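PDB 3OM4: levansucrase from Bacillus megaterium, which belongs to the levansucrase/invertase family of the beta-fructosidase clan and is built as a five-bladed beta-propeller. Local coordinates for residues 24-29 and 376-381; 371-376 and 436-441; 403-408 and 430-435. The protein carries 1 engineered substitution. One frame throughout, in Å; residues are numbered along the deposited sequence. Where two conformers were deposited one is given.

Contact 1 of 3, residues 24-29 and 376-381; sequences VKIPQQ and TGLVLH
Gln29 and Thr376 reach for each other from opposite directions, and their meeting illustrates how one hydroxyl can tie a short helix to the start of a strand. Thr376 OG1 donates to Gln29 OE1 at 2.6 Å, lying in the carbonyl plane on a lone pair with a C=O...donor angle of 126°. The same hydroxyl accepts from Leu378 N, the N-H coming in at 166° to close an ST turn; OG1 thus donates one bond and accepts another, which should restrain its rotation. Placing OG1 between the backbone N and the carbonyl carbon (chi1 67°) lets it serve both partners. Gln29 extends fully from the helix, and its other amide atom, NE2, is bonded to Asn374 O, so both amide atoms of Gln29 are bonded to the 374-376 region.

Apolar groups lie beside this polar link. Leu378 CD2 lies 3.5 Å from Gln29 OE1, while Ile26 slants across Thr376 and Leu378, its CG1 3.7 Å from Thr376 OG1 and its CD1 4.0 Å from Leu378 CB. Lys25 touches Thr376 CG2 through CB alone; its amine turns off to a salt bridge with Asp21.

The short, weakly bonded helix 26-29 thus rests on the outermost strand of an antiparallel sheet. Tyr357 of strand 356-363 packs against both Ile26 and Leu378, and a classic beta bulge follows where Val379 and Leu380 both face Met358.

Contact 2 of 3, residues 371-376 and 436-441; sequences KPLNDT and SKTSVV
Asn374 and Thr438 carry most of the polar chemistry here, in an arrangement where a side-chain amide does the work of a strand neighbour. Hydrogen bonds come first. Asn374 OD1 accepts from Thr438 N at 2.9 Å, the N-H pointing almost straight at it (168°) but tilted slightly from the carbonyl plane. On the other amide atom, Asn374 ND2 donates to Thr438 OG1, also at 2.9 Å and nearly in the amide plane, and a further bond from ND2 goes to Leu378 O. Asn374 N closes the set with Ser436 O at 2.8 Å. The amide is swung beside the backbone N (chi1 -50°) from a residue in the left-handed helical region, which brings it across Thr438 at about a right angle.

Van der Waals contacts come from Leu373. Its CD1 meets Thr438 CG2 at 3.8 Å, and its CD2 sits 3.7 Å from Ser436 CA; Leu373 CA also directs a C-H toward Ser436 O.

Charge and water lie on the more exposed side, at Asp375 and Lys437. The bent chain of Lys437 brings NZ to 4.2 Å from Asp375 OD2, too long for a salt bridge, and NZ makes a weak bond to Ser436 OG. Water 1 accepts from Asp375 N at 2.8 Å and lies near Pro372 O.

The contact joins the outermost strands of two consecutive four-stranded sheets, 371-382 and 437-448. Its chemistry implies directional attachment at the seam: a buried amide with bonds to both of its polar atoms is consistent with a fixed placement of the two sheets, whereas the opposite charges outside probably add only a mild attraction.

Contact 3 of 3, residues 403-408 and 430-435; sequences GDNVVI and LVNIDG
The carboxamides of Asn405 and Asn432 stand nearly crosswise, their planes 74° apart, on one face of an antiparallel beta hairpin formed by strands 405-412 and 424-434 within a propeller sheet. Asn432 ND2 reaches Asn405 OD1 in a weak hydrogen bond of 3.4 Å, and Asn432 CB is just as near that oxygen. At the other amide atom, Asn405 ND2 lies against Leu430 CD1, while Asn432 ND2 also rests 3.6 Å from Asp404 CB. Asn432 CG stands anti to the backbone N (chi1 179°), which sends its amide along the pair toward Asp404.

The face that carries the two asparagines turns apolar farther along the hairpin. Val407 CG2 and Leu430 CD2 approach at 3.7 Å, their chains slanting over one another. On the opposite face, Val406 and Val431 form the hydrogen-bonded pair: CG2 of Val406 lies 4.0 Å from CB of Val431, and Ile408 CG1 closes on Val431 CG2 from two residues beyond Val406. Ala397 of the neighbouring strand 392-398 touches both Val406 and Ile408.

Backbone bonds set the register, with Val406 and Val431 exchanging two between N and O. The pairs on either side, Asn405 with Asn432 and Val407 with Leu430, are non-hydrogen-bonded. Asp404 supplies the last rung, and its OD1 is held in a salt bridge with Lys331, which also donates to Ile433 O. That rung runs from Ile433 N to Asp404 O, 2.9 Å long.

Read together, the three contacts show chemistry changing with position in a propeller. Contact 3 lies within one four-stranded sheet and is mainly buried, held by regular backbone bonds and aliphatic groups in contact. Contact 2 joins that sheet to its neighbour and is only partly buried; one backbone bond is joined there by side-chain amide and hydroxyl bonds in place of a regular ladder. Contact 1 is again buried, but it fastens a helix from early in the chain to the strand 371-382 that contact 2 also uses. The two share Thr376 and meet through Asn374. Strand 437-448 pairs with strand 424-434, Ser439 O against Asn432 N, and Leu380 packs on Val431, so contact 3 adjoins both others.

Contact 1 of 3, residues 24-29 and 376-381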
ATOM      1  N   VAL A  24       8.671  17.652  -9.142  1.00 10.29           N
ATOM      2  CA  VAL A  24       9.951  18.137  -9.682  0.70 10.46           C
ATOM      3  C   VAL A  24      10.828  18.773  -8.603  1.00 10.51           C
ATOM      4  O   VAL A  24      12.052  18.824  -8.744  1.00 10.69           O
ATOM      5  CB  VAL A  24       9.796  19.108 -10.902  0.70 10.49           C
ATOM      6  CG1 VAL A  24       9.072  18.423 -12.062  0.70 10.86           C
ATOM      7  CG2 VAL A  24       9.111  20.417 -10.505  0.70 10.47           C
ATOM      8  N   LYS A  25      10.208  19.228  -7.517  1.00 10.57           N
ATOM      9  CA  LYS A  25      10.939  19.833  -6.401  1.00 10.78           C
ATOM     10  C   LYS A  25      11.588  18.801  -5.475  1.00 10.59           C
ATOM     11  O   LYS A  25      12.450  19.145  -4.660  1.00 10.52           O
ATOM     12  CB  LYS A  25      10.020  20.754  -5.598  1.00 10.98           C
ATOM     13  CG  LYS A  25       9.624  22.030  -6.330  1.00 12.14           C
ATOM     14  CD  LYS A  25       8.568  22.789  -5.543  1.00 14.06           C
ATOM     15  CE  LYS A  25       8.364  24.201  -6.070  1.00 15.74           C
ATOM     16  NZ  LYS A  25       7.638  24.234  -7.367  1.00 17.03           N
ATOM     17  N   ILE A  26      11.184  17.540  -5.607  1.00 10.22           N
ATOM     18  CA  ILE A  26      11.657  16.481  -4.708  1.00 10.00           C
ATOM     19  C   ILE A  26      13.161  16.170  -4.811  1.00 10.03           C
ATOM     20  O   ILE A  26      13.823  16.070  -3.777  1.00 10.14           O
ATOM     21  CB  ILE A  26      10.758  15.205  -4.778  1.00  9.89           C
ATOM     22  CG1 ILE A  26       9.432  15.477  -4.058  1.00  9.45           C
ATOM     23  CG2 ILE A  26      11.468  13.986  -4.180  1.00  9.73           C
ATOM     24  CD1 ILE A  26       8.458  14.306  -4.014  1.00  9.39           C
ATOM     25  N   PRO A  27      13.716  16.038  -6.040  1.00 10.07           N
ATOM     26  CA  PRO A  27      15.154  15.741  -6.118  1.00 10.43           C
ATOM     27  C   PRO A  27      16.072  16.689  -5.335  1.00 10.84           C
ATOM     28  O   PRO A  27      17.045  16.226  -4.746  1.00 11.10           O
ATOM     29  CB  PRO A  27      15.443  15.811  -7.618  1.00 10.34           C
ATOM     30  CG  PRO A  27      14.173  15.357  -8.238  1.00 10.08           C
ATOM     31  CD  PRO A  27      13.081  15.939  -7.371  1.00 10.02           C
ATOM     32  N   GLN A  28      15.762  17.985  -5.311  1.00 11.20           N
ATOM     33  CA  GLN A  28      16.606  18.959  -4.603  1.00 11.63           C
ATOM     34  C   GLN A  28      16.264  19.087  -3.116  1.00 11.46           C
ATOM     35  O   GLN A  28      16.965  19.772  -2.366  1.00 11.71           O
ATOM     36  CB  GLN A  28      16.541  20.334  -5.272  1.00 11.88           C
ATOM     37  CG  GLN A  28      17.171  20.409  -6.653  1.00 13.40           C
ATOM     38  CD  GLN A  28      16.685  21.618  -7.427  1.00 15.37           C
ATOM     39  OE1 GLN A  28      16.820  22.755  -6.974  1.00 17.83           O
ATOM     40  NE2 GLN A  28      16.110  21.381  -8.598  1.00 16.40           N
ATOM     41  N   GLN A  29      15.187  18.423  -2.703  1.00 11.00           N
ATOM     42  CA  GLN A  29      14.723  18.448  -1.322  1.00 10.85           C
ATOM     43  C   GLN A  29      15.145  17.190  -0.564  1.00 10.80           C
ATOM     44  O   GLN A  29      15.411  17.242   0.638  1.00 10.59           O
ATOM     45  CB  GLN A  29      13.194  18.578  -1.297  1.00 10.81           C
ATOM     46  CG  GLN A  29      12.566  18.585   0.092  1.00 10.73           C
ATOM     47  CD  GLN A  29      11.067  18.363   0.059  1.00 10.76           C
ATOM     48  OE1 GLN A  29      10.551  17.640  -0.796  1.00 10.27           O
ATOM     49  NE2 GLN A  29      10.360  18.978   1.000  1.00 10.60           N
ATOM     50  N   THR A 376       5.916  19.413  -0.672  1.00  9.26           N
ATOM     51  CA  THR A 376       6.023  18.656  -1.920  1.00  8.68           C
ATOM     52  C   THR A 376       5.285  17.325  -1.883  1.00  8.30           C
ATOM     53  O   THR A 376       5.003  16.744  -2.931  1.00  8.30           O
ATOM     54  CB  THR A 376       7.490  18.341  -2.247  1.00  8.66           C
ATOM     55  OG1 THR A 376       8.003  17.432  -1.263  1.00  8.58           O
ATOM     56  CG2 THR A 376       8.335  19.618  -2.277  1.00  8.67           C
ATOM     57  N   GLY A 377       5.003  16.834  -0.678  1.00  7.72           N
ATOM     58  CA  GLY A 377       4.442  15.498  -0.513  1.00  7.45           C
ATOM     59  C   GLY A 377       5.467  14.466  -0.080  1.00  7.33           C
ATOM     60  O   GLY A 377       5.102  13.364   0.318  1.00  7.28           O
ATOM     61  N   LEU A 378       6.751  14.810  -0.158  1.00  7.05           N
ATOM     62  CA  LEU A 378       7.808  13.904   0.299  1.00  7.01           C
ATOM     63  C   LEU A 378       7.726  13.628   1.804  1.00  6.84           C
ATOM     64  O   LEU A 378       7.666  14.555   2.608  1.00  6.86           O
ATOM     65  CB  LEU A 378       9.194  14.454  -0.068  1.00  6.90           C
ATOM     66  CG  LEU A 378      10.425  13.673   0.404  1.00  6.98           C
ATOM     67  CD1 LEU A 378      10.510  12.295  -0.246  1.00  6.87           C
ATOM     68  CD2 LEU A 378      11.679  14.466   0.123  1.00  6.79           C
ATOM     69  N   VAL A 379       7.703  12.346   2.170  1.00  6.74           N
ATOM     70  CA  VAL A 379       7.823  11.943   3.572  1.00  6.70           C
ATOM     71  C   VAL A 379       9.046  11.042   3.776  1.00  6.62           C
ATOM     72  O   VAL A 379       9.848  11.275   4.685  1.00  6.77           O
ATOM     73  CB  VAL A 379       6.543  11.253   4.108  1.00  6.77           C
ATOM     74  CG1 VAL A 379       6.727  10.846   5.569  1.00  6.98           C
ATOM     75  CG2 VAL A 379       5.336  12.175   3.973  1.00  6.50           C
ATOM     76  N   LEU A 380       9.184  10.026   2.925  1.00  6.63           N
ATOM     77  CA  LEU A 380      10.320   9.103   2.988  1.00  6.47           C
ATOM     78  C   LEU A 380      10.993   8.911   1.633  1.00  6.67           C
ATOM     79  O   LEU A 380      10.328   8.875   0.598  1.00  6.48           O
ATOM     80  CB  LEU A 380       9.893   7.742   3.547  1.00  6.43           C
ATOM     81  CG  LEU A 380       9.385   7.673   4.992  1.00  6.11           C
ATOM     82  CD1 LEU A 380       8.942   6.265   5.321  1.00  5.16           C
ATOM     83  CD2 LEU A 380      10.448   8.131   5.980  1.00  5.87           C
ATOM     84  N   HIS A 381      12.320   8.799   1.658  1.00  6.98           N
ATOM     85  CA  HIS A 381      13.108   8.527   0.463  1.00  7.35           C
ATOM     86  C   HIS A 381      14.085   7.383   0.727  1.00  7.59           C
ATOM     87  O   HIS A 381      14.909   7.448   1.646  1.00  7.49           O
ATOM     88  CB  HIS A 381      13.839   9.790  -0.013  1.00  7.47           C
ATOM     89  CG  HIS A 381      14.722   9.574  -1.206  1.00  8.01           C
ATOM     90  ND1 HIS A 381      16.041   9.972  -1.234  1.00  8.02           N
ATOM     91  CD2 HIS A 381      14.477   8.999  -2.407  1.00  7.66           C
ATOM     92  CE1 HIS A 381      16.570   9.656  -2.403  1.00  8.74           C
ATOM     93  NE2 HIS A 381      15.642   9.063  -3.133  1.00  9.18           N
TER

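Contact 2 of 3, residues 371-376 and 436-441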
ATOM      1  N   LYS A 371      -3.601  18.361   1.009  1.00 10.88           N
ATOM      2  CA  LYS A 371      -2.451  19.203   0.712  1.00 10.74           C
ATOM      3  C   LYS A 371      -1.158  18.458   1.036  1.00 10.05           C
ATOM      4  O   LYS A 371      -1.120  17.677   1.989  1.00  9.86           O
ATOM      5  CB  LYS A 371      -2.529  20.515   1.499  1.00 11.07           C
ATOM      6  CG  LYS A 371      -3.702  21.414   1.098  1.00 12.70           C
ATOM      7  CD  LYS A 371      -3.377  22.896   1.270  1.00 15.98           C
ATOM      8  CE  LYS A 371      -3.220  23.293   2.736  1.00 17.44           C
ATOM      9  NZ  LYS A 371      -3.165  24.775   2.905  1.00 19.55           N
ATOM     10  N   PRO A 372      -0.094  18.698   0.245  1.00  9.62           N
ATOM     11  CA  PRO A 372       1.157  17.946   0.406  1.00  9.31           C
ATOM     12  C   PRO A 372       1.915  18.244   1.702  1.00  9.23           C
ATOM     13  O   PRO A 372       2.093  19.411   2.072  1.00  9.14           O
ATOM     14  CB  PRO A 372       1.988  18.370  -0.811  1.00  9.29           C
ATOM     15  CG  PRO A 372       1.412  19.678  -1.244  1.00  9.50           C
ATOM     16  CD  PRO A 372      -0.041  19.627  -0.901  1.00  9.65           C
ATOM     17  N   LEU A 373       2.354  17.186   2.379  1.00  8.83           N
ATOM     18  CA  LEU A 373       3.222  17.326   3.546  1.00  8.91           C
ATOM     19  C   LEU A 373       4.609  17.791   3.108  1.00  8.92           C
ATOM     20  O   LEU A 373       5.099  17.387   2.050  1.00  8.88           O
ATOM     21  CB  LEU A 373       3.321  16.009   4.318  1.00  8.71           C
ATOM     22  CG  LEU A 373       2.035  15.425   4.922  1.00  8.78           C
ATOM     23  CD1 LEU A 373       2.281  14.020   5.440  1.00  7.97           C
ATOM     24  CD2 LEU A 373       1.468  16.301   6.032  1.00  8.99           C
ATOM     25  N   ASN A 374       5.224  18.654   3.913  1.00  9.02           N
ATOM     26  CA  ASN A 374       6.554  19.196   3.611  1.00  9.13           C
ATOM     27  C   ASN A 374       6.600  19.873   2.238  1.00  9.30           C
ATOM     28  O   ASN A 374       7.586  19.761   1.502  1.00  9.49           O
ATOM     29  CB  ASN A 374       7.619  18.097   3.737  1.00  8.80           C
ATOM     30  CG  ASN A 374       7.513  17.338   5.045  1.00  9.01           C
ATOM     31  OD1 ASN A 374       7.646  17.920   6.121  1.00  7.65           O
ATOM     32  ND2 ASN A 374       7.257  16.033   4.961  1.00  8.28           N
ATOM     33  N   ASP A 375       5.503  20.554   1.909  1.00  9.70           N
ATOM     34  CA  ASP A 375       5.352  21.353   0.691  1.00 10.31           C
ATOM     35  C   ASP A 375       5.204  20.534  -0.590  1.00  9.91           C
ATOM     36  O   ASP A 375       4.456  20.919  -1.484  1.00 10.15           O
ATOM     37  CB  ASP A 375       6.482  22.383   0.549  1.00 10.97           C
ATOM     38  CG  ASP A 375       6.560  23.333   1.733  1.00 12.56           C
ATOM     39  OD1 ASP A 375       7.683  23.593   2.206  1.00 15.89           O
ATOM     40  OD2 ASP A 375       5.502  23.815   2.195  1.00 15.17           O
ATOM     41  N   THR A 376       5.916  19.413  -0.672  1.00  9.26           N
ATOM     42  CA  THR A 376       6.023  18.656  -1.920  1.00  8.68           C
ATOM     43  C   THR A 376       5.285  17.325  -1.883  1.00  8.30           C
ATOM     44  O   THR A 376       5.003  16.744  -2.931  1.00  8.30           O
ATOM     45  CB  THR A 376       7.490  18.341  -2.247  1.00  8.66           C
ATOM     46  OG1 THR A 376       8.003  17.432  -1.263  1.00  8.58           O
ATOM     47  CG2 THR A 376       8.335  19.618  -2.277  1.00  8.67           C
ATOM     48  N   SER A 436       1.566  20.000   9.002  1.00 13.68           N
ATOM     49  CA  SER A 436       1.857  19.564   7.636  1.00 13.71           C
ATOM     50  C   SER A 436       3.339  19.228   7.432  1.00 13.52           C
ATOM     51  O   SER A 436       3.811  19.120   6.298  1.00 13.66           O
ATOM     52  CB  SER A 436       1.400  20.618   6.620  1.00 13.87           C
ATOM     53  OG  SER A 436       2.055  21.854   6.838  1.00 15.08           O
ATOM     54  N   LYS A 437       4.060  19.060   8.539  1.00 13.25           N
ATOM     55  CA  LYS A 437       5.490  18.763   8.506  1.00 13.12           C
ATOM     56  C   LYS A 437       5.759  17.393   9.111  1.00 12.40           C
ATOM     57  O   LYS A 437       5.130  17.009  10.097  1.00 12.50           O
ATOM     58  CB  LYS A 437       6.286  19.832   9.271  1.00 13.36           C
ATOM     59  CG  LYS A 437       5.977  21.279   8.868  1.00 14.78           C
ATOM     60  CD  LYS A 437       6.838  21.749   7.705  1.00 16.67           C
ATOM     61  CE  LYS A 437       6.244  22.977   7.026  1.00 18.54           C
ATOM     62  NZ  LYS A 437       5.073  22.639   6.165  1.00 19.15           N
ATOM     63  N   THR A 438       6.680  16.649   8.507  1.00 11.59           N
ATOM     64  CA  THR A 438       7.112  15.365   9.057  1.00 10.86           C
ATOM     65  C   THR A 438       8.633  15.303   9.113  1.00 10.53           C
ATOM     66  O   THR A 438       9.314  16.043   8.402  1.00 10.29           O
ATOM     67  CB  THR A 438       6.586  14.153   8.233  1.00 10.87           C
ATOM     68  OG1 THR A 438       7.330  14.030   7.016  1.00 10.38           O
ATOM     69  CG2 THR A 438       5.100  14.298   7.909  1.00 10.84           C
ATOM     70  N   SER A 439       9.162  14.423   9.960  0.50  9.98           N
ATOM     71  CA  SER A 439      10.598  14.176  10.008  0.70  9.96           C
ATOM     72  C   SER A 439      10.920  12.801  10.565  0.50  9.81           C
ATOM     73  O   SER A 439      10.289  12.346  11.517  0.50  9.18           O
ATOM     74  CB  SER A 439      11.320  15.235  10.846  0.70  9.72           C
ATOM     75  OG  SER A 439      12.705  14.929  10.937  0.70 10.54           O
ATOM     76  N   VAL A 440      11.919  12.159   9.965  1.00 10.36           N
ATOM     77  CA  VAL A 440      12.461  10.909  10.485  1.00 11.07           C
ATOM     78  C   VAL A 440      13.088  11.199  11.843  1.00 12.00           C
ATOM     79  O   VAL A 440      13.874  12.142  11.986  1.00 11.90           O
ATOM     80  CB  VAL A 440      13.506  10.294   9.523  1.00 10.92           C
ATOM     81  CG1 VAL A 440      14.195   9.091  10.160  1.00 11.06           C
ATOM     82  CG2 VAL A 440      12.849   9.889   8.209  1.00 10.81           C
ATOM     83  N   VAL A 441      12.722  10.403  12.841  1.00 13.15           N
ATOM     84  CA  VAL A 441      13.255  10.599  14.186  1.00 14.57           C
ATOM     85  C   VAL A 441      14.695  10.110  14.274  1.00 15.46           C
ATOM     86  O   VAL A 441      15.010   8.955  13.960  1.00 15.66           O
ATOM     87  CB  VAL A 441      12.356   9.973  15.281  1.00 14.41           C
ATOM     88  CG1 VAL A 441      12.959  10.187  16.672  1.00 14.90           C
ATOM     89  CG2 VAL A 441      10.963  10.583  15.221  1.00 14.70           C
TER
HETATM   90  O   HOH W   1       3.551  21.442   3.766  1.00 20.34           O

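Contact 3 of 3, residues 403-408 and 430-435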
ATOM      1  N   GLY A 403       1.516  10.291  21.695  1.00 17.63           N
ATOM      2  CA  GLY A 403       2.704  10.883  21.094  1.00 17.30           C
ATOM      3  C   GLY A 403       2.490  11.333  19.663  1.00 17.19           C
ATOM      4  O   GLY A 403       1.452  11.047  19.055  1.00 17.20           O
ATOM      5  N   ASP A 404       3.484  12.037  19.128  1.00 16.94           N
ATOM      6  CA  ASP A 404       3.408  12.599  17.782  1.00 16.64           C
ATOM      7  C   ASP A 404       4.128  11.741  16.745  1.00 15.98           C
ATOM      8  O   ASP A 404       4.092  12.037  15.544  1.00 16.00           O
ATOM      9  CB  ASP A 404       3.950  14.032  17.773  1.00 16.94           C
ATOM     10  CG  ASP A 404       3.099  14.982  18.601  1.00 18.05           C
ATOM     11  OD1 ASP A 404       1.854  14.850  18.584  1.00 19.29           O
ATOM     12  OD2 ASP A 404       3.677  15.867  19.263  1.00 19.77           O
ATOM     13  N   ASN A 405       4.769  10.674  17.212  1.00 14.99           N
ATOM     14  CA  ASN A 405       5.482   9.763  16.330  1.00 14.11           C
ATOM     15  C   ASN A 405       4.585   8.653  15.810  1.00 13.29           C
ATOM     16  O   ASN A 405       3.676   8.199  16.504  1.00 13.30           O
ATOM     17  CB  ASN A 405       6.694   9.155  17.041  1.00 14.10           C
ATOM     18  CG  ASN A 405       7.729  10.193  17.427  1.00 14.57           C
ATOM     19  OD1 ASN A 405       7.942  11.174  16.711  1.00 14.89           O
ATOM     20  ND2 ASN A 405       8.387   9.977  18.560  1.00 14.32           N
ATOM     21  N   VAL A 406       4.841   8.242  14.574  1.00 12.33           N
ATOM     22  CA  VAL A 406       4.252   7.031  14.017  1.00 11.28           C
ATOM     23  C   VAL A 406       5.384   6.043  13.761  1.00 10.74           C
ATOM     24  O   VAL A 406       6.532   6.449  13.557  1.00 10.68           O
ATOM     25  CB  VAL A 406       3.448   7.302  12.712  1.00 11.24           C
ATOM     26  CG1 VAL A 406       2.262   8.217  12.996  1.00 10.95           C
ATOM     27  CG2 VAL A 406       4.341   7.890  11.607  1.00 10.92           C
ATOM     28  N   VAL A 407       5.064   4.754  13.792  1.00 10.00           N
ATOM     29  CA  VAL A 407       6.042   3.707  13.519  1.00  9.36           C
ATOM     30  C   VAL A 407       5.999   3.358  12.037  1.00  9.08           C
ATOM     31  O   VAL A 407       4.932   3.062  11.501  1.00  8.97           O
ATOM     32  CB  VAL A 407       5.770   2.437  14.366  1.00  9.46           C
ATOM     33  CG1 VAL A 407       6.605   1.255  13.871  1.00  9.29           C
ATOM     34  CG2 VAL A 407       6.053   2.704  15.833  1.00  9.42           C
ATOM     35  N   ILE A 408       7.152   3.412  11.378  1.00  8.44           N
ATOM     36  CA  ILE A 408       7.240   2.980   9.991  1.00  8.24           C
ATOM     37  C   ILE A 408       7.686   1.527   9.930  1.00  8.20           C
ATOM     38  O   ILE A 408       8.776   1.183  10.389  1.00  8.19           O
ATOM     39  CB  ILE A 408       8.211   3.850   9.145  1.00  8.25           C
ATOM     40  CG1 ILE A 408       7.893   5.347   9.288  1.00  7.36           C
ATOM     41  CG2 ILE A 408       8.197   3.401   7.679  1.00  7.91           C
ATOM     42  CD1 ILE A 408       6.522   5.778   8.770  1.00  8.20           C
ATOM     43  N   LEU A 430      10.864   5.551  13.517  1.00 10.18           N
ATOM     44  CA  LEU A 430       9.859   6.553  13.854  1.00 10.43           C
ATOM     45  C   LEU A 430       9.882   7.768  12.939  1.00 10.46           C
ATOM     46  O   LEU A 430      10.946   8.233  12.518  1.00 10.42           O
ATOM     47  CB  LEU A 430      10.003   7.004  15.312  1.00 10.57           C
ATOM     48  CG  LEU A 430       9.930   5.961  16.433  1.00 10.98           C
ATOM     49  CD1 LEU A 430      10.299   6.614  17.754  1.00 11.95           C
ATOM     50  CD2 LEU A 430       8.548   5.332  16.516  1.00 11.44           C
ATOM     51  N   VAL A 431       8.685   8.267  12.644  1.00 10.54           N
ATOM     52  CA  VAL A 431       8.504   9.528  11.940  1.00 10.62           C
ATOM     53  C   VAL A 431       7.603  10.432  12.781  1.00 10.72           C
ATOM     54  O   VAL A 431       6.509  10.032  13.191  1.00 10.35           O
ATOM     55  CB  VAL A 431       7.917   9.319  10.516  1.00 10.46           C
ATOM     56  CG1 VAL A 431       7.372  10.622   9.942  1.00 11.01           C
ATOM     57  CG2 VAL A 431       8.978   8.736   9.587  1.00 10.40           C
ATOM     58  N   ASN A 432       8.094  11.637  13.057  1.00 11.10           N
ATOM     59  CA  ASN A 432       7.335  12.651  13.771  1.00 11.64           C
ATOM     60  C   ASN A 432       6.368  13.355  12.826  1.00 11.93           C
ATOM     61  O   ASN A 432       6.745  13.708  11.707  1.00 11.75           O
ATOM     62  CB  ASN A 432       8.293  13.672  14.394  1.00 11.75           C
ATOM     63  CG  ASN A 432       7.570  14.772  15.148  1.00 12.36           C
ATOM     64  OD1 ASN A 432       7.311  15.845  14.604  1.00 13.27           O
ATOM     65  ND2 ASN A 432       7.233  14.507  16.402  1.00 13.40           N
ATOM     66  N   ILE A 433       5.129  13.539  13.277  1.00 12.29           N
ATOM     67  CA  ILE A 433       4.124  14.282  12.516  0.70 12.69           C
ATOM     68  C   ILE A 433       3.729  15.543  13.282  1.00 12.92           C
ATOM     69  O   ILE A 433       3.260  15.462  14.421  1.00 13.10           O
ATOM     70  CB  ILE A 433       2.848  13.434  12.240  0.70 12.79           C
ATOM     71  CG1 ILE A 433       3.191  12.024  11.727  0.70 13.24           C
ATOM     72  CG2 ILE A 433       1.885  14.176  11.301  0.70 12.81           C
ATOM     73  CD1 ILE A 433       3.844  11.963  10.356  0.70 13.73           C
ATOM     74  N   ASP A 434       3.924  16.701  12.657  1.00 13.24           N
ATOM     75  CA  ASP A 434       3.584  17.982  13.274  1.00 13.95           C
ATOM     76  C   ASP A 434       2.934  18.914  12.256  1.00 13.77           C
ATOM     77  O   ASP A 434       3.621  19.581  11.479  1.00 13.62           O
ATOM     78  CB  ASP A 434       4.829  18.633  13.892  1.00 14.30           C
ATOM     79  CG  ASP A 434       4.494  19.779  14.844  1.00 15.93           C
ATOM     80  OD1 ASP A 434       3.299  20.018  15.128  1.00 17.76           O
ATOM     81  OD2 ASP A 434       5.440  20.442  15.318  1.00 17.89           O
ATOM     82  N   GLY A 435       1.603  18.953  12.267  1.00 13.83           N
ATOM     83  CA  GLY A 435       0.847  19.748  11.303  1.00 13.77           C
ATOM     84  C   GLY A 435       1.024  19.186   9.906  1.00 13.70           C
ATOM     85  O   GLY A 435       0.688  18.031   9.657  1.00 13.88           O
TER